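Local atomic coordinates of purine nucleoside phosphorylase (Schistosoma mansoni, PDB entry 6B37), a protein that catalyses the reversible phosphorolysis of purine nucleosides such as inosine and guanosine, releasing the free base and ribose 1-phosphate. Residues N117-I122 against A239-A244; G192-N197 against G220-P225. All coordinates share one frame; numbering follows the deposited sequence.

Interaction 1. Residues N117-I122 against A239-A244. With CGD (1,3-benzothiazol-2-ol), chain H; DMS (dimethyl sulfoxide), chain D.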
ATOM      1  N   ASN A 117       0.749  -0.165  23.096  1.00 22.94           N
ATOM      2  CA  ASN A 117      -0.031   0.647  22.164  1.00 20.31           C
ATOM      3  C   ASN A 117      -1.517   0.578  22.528  1.00 23.91           C
ATOM      4  O   ASN A 117      -1.933  -0.257  23.338  1.00 21.83           O
ATOM      5  CB  ASN A 117       0.182   0.212  20.696  1.00 22.53           C
ATOM      6  CG  ASN A 117      -0.263  -1.201  20.413  1.00 24.31           C
ATOM      7  OD1 ASN A 117      -1.435  -1.524  20.576  1.00 25.47           O
ATOM      8  ND2 ASN A 117       0.646  -2.038  19.890  1.00 27.91           N
ATOM      9  N   LEU A 118      -2.298   1.516  21.979  1.00 23.15           N
ATOM     10  CA  LEU A 118      -3.760   1.474  22.019  1.00 20.76           C
ATOM     11  C   LEU A 118      -4.296   0.937  20.692  1.00 21.71           C
ATOM     12  O   LEU A 118      -3.798   1.304  19.618  1.00 24.10           O
ATOM     13  CB  LEU A 118      -4.323   2.860  22.314  1.00 25.62           C
ATOM     14  CG  LEU A 118      -4.320   3.172  23.813  1.00 34.53           C
ATOM     15  CD1 LEU A 118      -4.139   4.643  24.041  1.00 59.42           C
ATOM     16  CD2 LEU A 118      -5.621   2.661  24.429  1.00 32.23           C
ATOM     17  N   ALA A 119      -5.294   0.046  20.753  1.00 22.33           N
ATOM     18  CA  ALA A 119      -5.753  -0.659  19.558  1.00 23.38           C
ATOM     19  C   ALA A 119      -7.258  -0.898  19.602  1.00 23.16           C
ATOM     20  O   ALA A 119      -7.891  -0.877  20.667  1.00 23.27           O
ATOM     21  CB  ALA A 119      -5.023  -1.993  19.390  1.00 21.03           C
ATOM     22  N   GLY A 120      -7.827  -1.105  18.415  1.00 20.03           N
ATOM     23  CA  GLY A 120      -9.239  -1.504  18.305  1.00 22.23           C
ATOM     24  C   GLY A 120      -9.391  -3.021  18.325  1.00 21.88           C
ATOM     25  O   GLY A 120      -8.573  -3.752  17.755  1.00 22.25           O
ATOM     26  N   GLY A 121     -10.462  -3.497  18.955  1.00 22.63           N
ATOM     27  CA  GLY A 121     -10.708  -4.926  19.008  1.00 23.55           C
ATOM     28  C   GLY A 121     -11.502  -5.414  17.805  1.00 23.61           C
ATOM     29  O   GLY A 121     -12.511  -4.811  17.423  1.00 25.22           O
ATOM     30  N   ILE A 122     -11.066  -6.551  17.242  1.00 21.60           N
ATOM     31  CA  ILE A 122     -11.741  -7.212  16.126  1.00 23.54           C
ATOM     32  C   ILE A 122     -12.343  -8.560  16.555  1.00 24.69           C
ATOM     33  O   ILE A 122     -13.522  -8.845  16.306  1.00 29.05           O
ATOM     34  CB  ILE A 122     -10.756  -7.394  14.940  1.00 23.61           C
ATOM     35  CG1 ILE A 122     -10.198  -6.046  14.433  1.00 24.53           C
ATOM     36  CG2 ILE A 122     -11.411  -8.141  13.787  1.00 27.03           C
ATOM     37  CD1 ILE A 122     -11.243  -5.088  13.814  1.00 25.34           C
ATOM     38  N   ALA A 239       5.292  -6.990  22.905  1.00 21.46           N
ATOM     39  CA  ALA A 239       4.365  -5.921  22.513  1.00 19.74           C
ATOM     40  C   ALA A 239       2.981  -6.234  23.067  1.00 25.64           C
ATOM     41  O   ALA A 239       2.477  -7.349  22.880  1.00 24.23           O
ATOM     42  CB  ALA A 239       4.295  -5.756  20.981  1.00 23.09           C
ATOM     43  N   VAL A 240       2.358  -5.249  23.733  1.00 23.21           N
ATOM     44  CA  VAL A 240       1.061  -5.433  24.390  1.00 22.75           C
ATOM     45  C   VAL A 240       0.114  -4.323  23.922  1.00 23.85           C
ATOM     46  O   VAL A 240       0.470  -3.136  23.971  1.00 25.36           O
ATOM     47  CB  VAL A 240       1.187  -5.437  25.928  1.00 25.34           C
ATOM     48  CG1 VAL A 240      -0.200  -5.627  26.603  1.00 27.26           C
ATOM     49  CG2 VAL A 240       2.110  -6.562  26.368  1.00 26.62           C
ATOM     50  N   SER A 241      -1.070  -4.709  23.435  1.00 22.56           N
ATOM     51  CA  SER A 241      -2.135  -3.776  23.060  1.00 23.01           C
ATOM     52  C   SER A 241      -3.149  -3.609  24.201  1.00 22.24           C
ATOM     53  O   SER A 241      -3.572  -4.593  24.822  1.00 25.73           O
ATOM     54  CB  SER A 241      -2.917  -4.253  21.830  1.00 21.43           C
ATOM     55  OG  SER A 241      -2.157  -4.179  20.638  1.00 22.89           O
ATOM     56  N   LEU A 242      -3.539  -2.359  24.472  1.00 22.46           N
ATOM     57  CA  LEU A 242      -4.694  -2.046  25.314  1.00 23.81           C
ATOM     58  C   LEU A 242      -5.887  -1.776  24.403  1.00 24.30           C
ATOM     59  O   LEU A 242      -5.814  -0.900  23.535  1.00 23.80           O
ATOM     60  CB  LEU A 242      -4.432  -0.829  26.210  1.00 25.54           C
ATOM     61  CG  LEU A 242      -5.655  -0.316  26.981  1.00 26.43           C
ATOM     62  CD1 LEU A 242      -6.279  -1.360  27.955  1.00 26.67           C
ATOM     63  CD2 LEU A 242      -5.271   0.927  27.779  1.00 28.18           C
ATOM     64  N   ILE A 243      -6.962  -2.541  24.578  1.00 23.31           N
ATOM     65  CA  ILE A 243      -8.123  -2.504  23.684  1.00 22.31           C
ATOM     66  C   ILE A 243      -9.042  -1.362  24.107  1.00 24.18           C
ATOM     67  O   ILE A 243      -9.517  -1.315  25.245  1.00 25.95           O
ATOM     68  CB  ILE A 243      -8.878  -3.850  23.700  1.00 27.99           C
ATOM     69  CG1 ILE A 243      -7.958  -5.003  23.273  1.00 27.24           C
ATOM     70  CG2 ILE A 243     -10.146  -3.801  22.833  1.00 26.25           C
ATOM     71  CD1 ILE A 243      -7.235  -4.782  21.913  1.00 24.81           C
ATOM     72  N   ALA A 244      -9.322  -0.445  23.175  1.00 24.28           N
ATOM     73  CA  ALA A 244     -10.186   0.694  23.490  1.00 26.89           C
ATOM     74  C   ALA A 244     -11.670   0.430  23.225  1.00 26.11           C
ATOM     75  O   ALA A 244     -12.516   1.128  23.793  1.00 27.71           O
ATOM     76  CB  ALA A 244      -9.746   1.912  22.669  1.00 27.53           C
TER
HETATM   77  C4  CGD H 307      -8.143   2.587  19.225  1.00 30.79           C
HETATM   78  C5  CGD H 307      -7.093   2.791  18.675  1.00 31.95           C
HETATM   79  C6  CGD H 307      -6.750   2.544  17.261  1.00 23.84           C
HETATM   80  C3  CGD H 307      -9.036   2.197  18.794  1.00 28.84           C
HETATM   81  C2  CGD H 307      -9.185   1.876  17.663  1.00 38.40           C
HETATM   82  C1  CGD H 307      -8.157   1.920  16.608  1.00 24.07           C
HETATM   83  O   CGD H 307      -5.996   1.826  13.601  1.00 28.13           O
HETATM   84  C   CGD H 307      -6.496   2.011  14.875  1.00 19.06           C
HETATM   85  S   CGD H 307      -5.621   2.628  16.152  1.00 25.74           S
HETATM   86  N   CGD H 307      -7.938   1.622  15.107  1.00 23.75           N
HETATM   87  S   DMS D 303      -0.341   4.447  19.989  1.00 36.32           S
HETATM   88  O   DMS D 303      -1.008   4.229  21.308  1.00 34.54           O
HETATM   89  C1  DMS D 303       1.291   5.119  20.222  1.00 32.22           C
HETATM   90  C2  DMS D 303      -0.237   3.032  18.965  1.00 35.43           C
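Asn117 and Ser241 are paired across two parallel strands of the central sheet. From CB, which touches the dimethyl sulfoxide carbon C2 at 3.3 Å, the Asn117 side chain leans across to the neighbouring strand, CG sitting between the backbone N and the carbonyl carbon (chi1 62°). That turn brings OD1 to Ser241, whose OG donates a 2.8 Å hydrogen bond to Asn117 OD1, with OG in the amide plane, on a lone pair of OD1. At the other end of the amide, ND2 is probably hydrogen-bonded to Thr223. The hydroxyl can donate to the amide oxygen, so two polar groups pair on this buried face. Four backbone bonds zip the strands, from Asn117 N to Val240 O (3.1 Å) through to Ala244 N on Ala119 O (2.9 Å). On the other face Leu118 CD2 packs against Leu242 CD2 at 3.8 Å, the two leucines lying alongside, with helix 259-283 beyond. The bare CA of Gly120 leaves the benzothiazole ring room, and its carbon C2 approaches Gly120 N to 3.4 Å. The two amide bonds would hold the plane of Asn117 and are consistent with oxygen toward Ser241 and nitrogen toward Thr223.

Interaction 2. Residues G192-N197 against G220-P225. With CGD (1,3-benzothiazol-2-ol), chain H.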
ATOM      1  N   GLY A 192      -3.129 -12.498  20.549  1.00 24.82           N
ATOM      2  CA  GLY A 192      -3.740 -12.240  19.250  1.00 24.54           C
ATOM      3  C   GLY A 192      -2.796 -11.675  18.201  1.00 23.94           C
ATOM      4  O   GLY A 192      -1.648 -11.301  18.479  1.00 23.69           O
ATOM      5  N   VAL A 193      -3.335 -11.614  16.972  1.00 21.92           N
ATOM      6  CA  VAL A 193      -2.661 -11.098  15.775  1.00 22.27           C
ATOM      7  C   VAL A 193      -3.028  -9.626  15.563  1.00 23.18           C
ATOM      8  O   VAL A 193      -4.218  -9.277  15.556  1.00 21.72           O
ATOM      9  CB  VAL A 193      -3.060 -11.936  14.552  1.00 22.40           C
ATOM     10  CG1 VAL A 193      -2.482 -11.340  13.270  1.00 24.09           C
ATOM     11  CG2 VAL A 193      -2.633 -13.423  14.705  1.00 26.94           C
ATOM     12  N   TYR A 194      -2.004  -8.773  15.375  1.00 21.90           N
ATOM     13  CA  TYR A 194      -2.134  -7.316  15.208  1.00 20.10           C
ATOM     14  C   TYR A 194      -2.078  -6.904  13.733  1.00 19.67           C
ATOM     15  O   TYR A 194      -1.082  -7.171  13.053  1.00 19.30           O
ATOM     16  CB  TYR A 194      -1.015  -6.623  15.966  1.00 21.60           C
ATOM     17  CG  TYR A 194      -0.952  -5.110  15.967  1.00 18.86           C
ATOM     18  CD1 TYR A 194      -1.407  -4.380  17.049  1.00 18.92           C
ATOM     19  CD2 TYR A 194      -0.334  -4.421  14.937  1.00 20.62           C
ATOM     20  CE1 TYR A 194      -1.295  -2.997  17.092  1.00 19.44           C
ATOM     21  CE2 TYR A 194      -0.217  -3.047  14.980  1.00 19.03           C
ATOM     22  CZ  TYR A 194      -0.704  -2.334  16.046  1.00 20.49           C
ATOM     23  OH  TYR A 194      -0.571  -0.972  16.142  1.00 21.26           O
ATOM     24  N   ALA A 195      -3.149  -6.252  13.257  1.00 19.57           N
ATOM     25  CA  ALA A 195      -3.181  -5.657  11.923  1.00 18.37           C
ATOM     26  C   ALA A 195      -2.657  -4.227  11.985  1.00 18.77           C
ATOM     27  O   ALA A 195      -3.146  -3.423  12.775  1.00 18.49           O
ATOM     28  CB  ALA A 195      -4.612  -5.645  11.389  1.00 23.00           C
ATOM     29  N   PHE A 196      -1.677  -3.899  11.141  1.00 18.36           N
ATOM     30  CA  PHE A 196      -1.131  -2.538  11.030  1.00 17.61           C
ATOM     31  C   PHE A 196      -1.920  -1.752   9.977  1.00 17.68           C
ATOM     32  O   PHE A 196      -1.820  -2.054   8.776  1.00 17.55           O
ATOM     33  CB  PHE A 196       0.352  -2.616  10.671  1.00 17.15           C
ATOM     34  CG  PHE A 196       1.055  -1.274  10.511  1.00 19.07           C
ATOM     35  CD1 PHE A 196       0.599  -0.131  11.132  1.00 20.35           C
ATOM     36  CD2 PHE A 196       2.260  -1.198   9.769  1.00 16.85           C
ATOM     37  CE1 PHE A 196       1.255   1.110  10.978  1.00 20.35           C
ATOM     38  CE2 PHE A 196       2.918   0.014   9.628  1.00 16.83           C
ATOM     39  CZ  PHE A 196       2.433   1.177  10.244  1.00 18.38           C
ATOM     40  N   ASN A 197      -2.774  -0.833  10.449  1.00 18.17           N
ATOM     41  CA  ASN A 197      -3.463   0.192   9.650  1.00 17.34           C
ATOM     42  C   ASN A 197      -2.564   1.421   9.588  1.00 17.09           C
ATOM     43  O   ASN A 197      -2.296   2.049  10.620  1.00 17.29           O
ATOM     44  CB  ASN A 197      -4.810   0.514  10.321  1.00 17.68           C
ATOM     45  CG  ASN A 197      -5.482   1.781   9.783  1.00 18.49           C
ATOM     46  OD1 ASN A 197      -5.288   2.164   8.625  1.00 20.26           O
ATOM     47  ND2 ASN A 197      -6.300   2.428  10.625  1.00 19.53           N
ATOM     48  N   GLY A 220      -4.186  -1.498  14.867  1.00 17.48           N
ATOM     49  CA  GLY A 220      -3.557  -0.281  15.370  1.00 18.89           C
ATOM     50  C   GLY A 220      -2.707   0.415  14.319  1.00 17.09           C
ATOM     51  O   GLY A 220      -2.469  -0.137  13.239  1.00 18.77           O
ATOM     52  N   MET A 221      -2.196   1.610  14.661  1.00 19.55           N
ATOM     53  CA  MET A 221      -1.440   2.442  13.712  1.00 17.17           C
ATOM     54  C   MET A 221       0.045   2.573  14.043  1.00 19.99           C
ATOM     55  O   MET A 221       0.706   3.490  13.527  1.00 21.28           O
ATOM     56  CB  MET A 221      -2.013   3.871  13.623  1.00 22.71           C
ATOM     57  CG  MET A 221      -3.457   3.998  13.278  1.00 22.88           C
ATOM     58  SD  MET A 221      -4.028   5.736  13.481  1.00 19.40           S
ATOM     59  CE  MET A 221      -5.793   5.450  13.363  1.00 20.98           C
ATOM     60  N   SER A 222       0.588   1.723  14.913  1.00 18.90           N
ATOM     61  CA  SER A 222       1.980   1.854  15.339  1.00 19.70           C
ATOM     62  C   SER A 222       2.615   0.457  15.392  1.00 18.99           C
ATOM     63  O   SER A 222       2.089  -0.513  14.845  1.00 19.75           O
ATOM     64  CB  SER A 222       2.063   2.547  16.702  1.00 21.83           C
ATOM     65  OG  SER A 222       1.594   1.672  17.730  1.00 24.87           O
ATOM     66  N   THR A 223       3.768   0.380  16.064  1.00 20.11           N
ATOM     67  CA  THR A 223       4.371  -0.838  16.614  1.00 19.73           C
ATOM     68  C   THR A 223       5.068  -1.710  15.551  1.00 20.86           C
ATOM     69  O   THR A 223       6.270  -2.022  15.697  1.00 19.24           O
ATOM     70  CB  THR A 223       3.327  -1.618  17.427  1.00 20.02           C
ATOM     71  OG1 THR A 223       2.918  -0.795  18.531  1.00 20.87           O
ATOM     72  CG2 THR A 223       3.929  -2.906  18.019  1.00 21.62           C
ATOM     73  N   VAL A 224       4.379  -2.107  14.471  1.00 19.16           N
ATOM     74  CA  VAL A 224       5.008  -3.000  13.474  1.00 17.33           C
ATOM     75  C   VAL A 224       6.295  -2.431  12.882  1.00 17.61           C
ATOM     76  O   VAL A 224       7.261  -3.211  12.694  1.00 18.70           O
ATOM     77  CB  VAL A 224       3.962  -3.415  12.420  1.00 18.94           C
ATOM     78  CG1 VAL A 224       4.556  -4.121  11.191  1.00 20.13           C
ATOM     79  CG2 VAL A 224       2.924  -4.362  13.077  1.00 19.36           C
ATOM     80  N   PRO A 225       6.413  -1.131  12.553  1.00 17.66           N
ATOM     81  CA  PRO A 225       7.721  -0.627  12.026  1.00 16.87           C
ATOM     82  C   PRO A 225       8.875  -0.832  13.004  1.00 16.53           C
ATOM     83  O   PRO A 225       9.955  -1.320  12.580  1.00 17.91           O
ATOM     84  CB  PRO A 225       7.433   0.855  11.739  1.00 19.34           C
ATOM     85  CG  PRO A 225       5.902   0.842  11.417  1.00 18.81           C
ATOM     86  CD  PRO A 225       5.355  -0.086  12.463  1.00 17.62           C
TER
HETATM   87  C4  CGD H 307      -8.143   2.587  19.225  1.00 30.79           C
HETATM   88  C5  CGD H 307      -7.093   2.791  18.675  1.00 31.95           C
HETATM   89  C6  CGD H 307      -6.750   2.544  17.261  1.00 23.84           C
HETATM   90  C3  CGD H 307      -9.036   2.197  18.794  1.00 28.84           C
HETATM   91  C2  CGD H 307      -9.185   1.876  17.663  1.00 38.40           C
HETATM   92  C1  CGD H 307      -8.157   1.920  16.608  1.00 24.07           C
HETATM   93  O   CGD H 307      -5.996   1.826  13.601  1.00 28.13           O
HETATM   94  C   CGD H 307      -6.496   2.011  14.875  1.00 19.06           C
HETATM   95  S   CGD H 307      -5.621   2.628  16.152  1.00 25.74           S
HETATM   96  N   CGD H 307      -7.938   1.622  15.107  1.00 23.75           N
HETATM   97  O   HOH W   1      -1.697   0.755  18.035  1.00 31.32           O
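In the phosphorylase fold, strand 189-196 pairs in parallel with the end of strand 218-220, which runs on through a loop into helix 224-232, and here they form one wall of the pocket holding 1,3-benzothiazol-2-ol. Gly220 N donates to Ala195 O (3.0 Å), and Asn197 N returns a bond to Gly220 O. Glycine suits position 220 because the Tyr194 ring crosses it, with Gly220 N over one face; its bare CA lets Tyr194 OH lie close to the backbone. Tyr194 CG lies anti to the backbone N (chi1 -179°), which carries the ring across Gly220 to the loop 221-223, where Tyr194 OH accepts a nearly straight bond from Ser222 N at 3.2 Å. A water in the ring plane, 2.8 Å from Tyr194 OH, is a further partner of this buried hydroxyl. Two residues along, Phe196 packs on Val224 and Pro225 at the helix start, with the carbonyl oxygens of Gly220 and Met221 at its edge. Its CD2 meets Val224 CB at 3.9 Å, while Pro225 CD lies off-centre over the ring in a CH-pi contact; proline fits the first turn of a helix, where its missing N-H costs no helical bond. Asn197 and Met221 run alongside one another toward the ligand, and Leu143 and Phe161 of a second subunit pack against them. Met221 CG comes within 3.4 Å of the ligand oxygen, and Asn197 ND2 donates to that same ligand oxygen at 3.1 Å.

Overall arrangement
Both contacts reach one large mixed sheet, their centres about 9 Å apart, and both reach the same benzothiazole molecule: interaction 1 along its ring, interaction 2 at its oxygen. Along the chain the order is 117-122, 192-197, 220-225, 239-244, so interaction 2 falls wholly between the two strands of interaction 1, and helix 224-232 leads directly on to strand 236-246. The contacts also touch, since Asn117 meets Thr223 and Ser222, and Ser241 packs on the Tyr194 ring. Strand ends and the helix-leading loop thus line one pocket, probably that of the purine base, next to which a neighbouring subunit of the trimer packs.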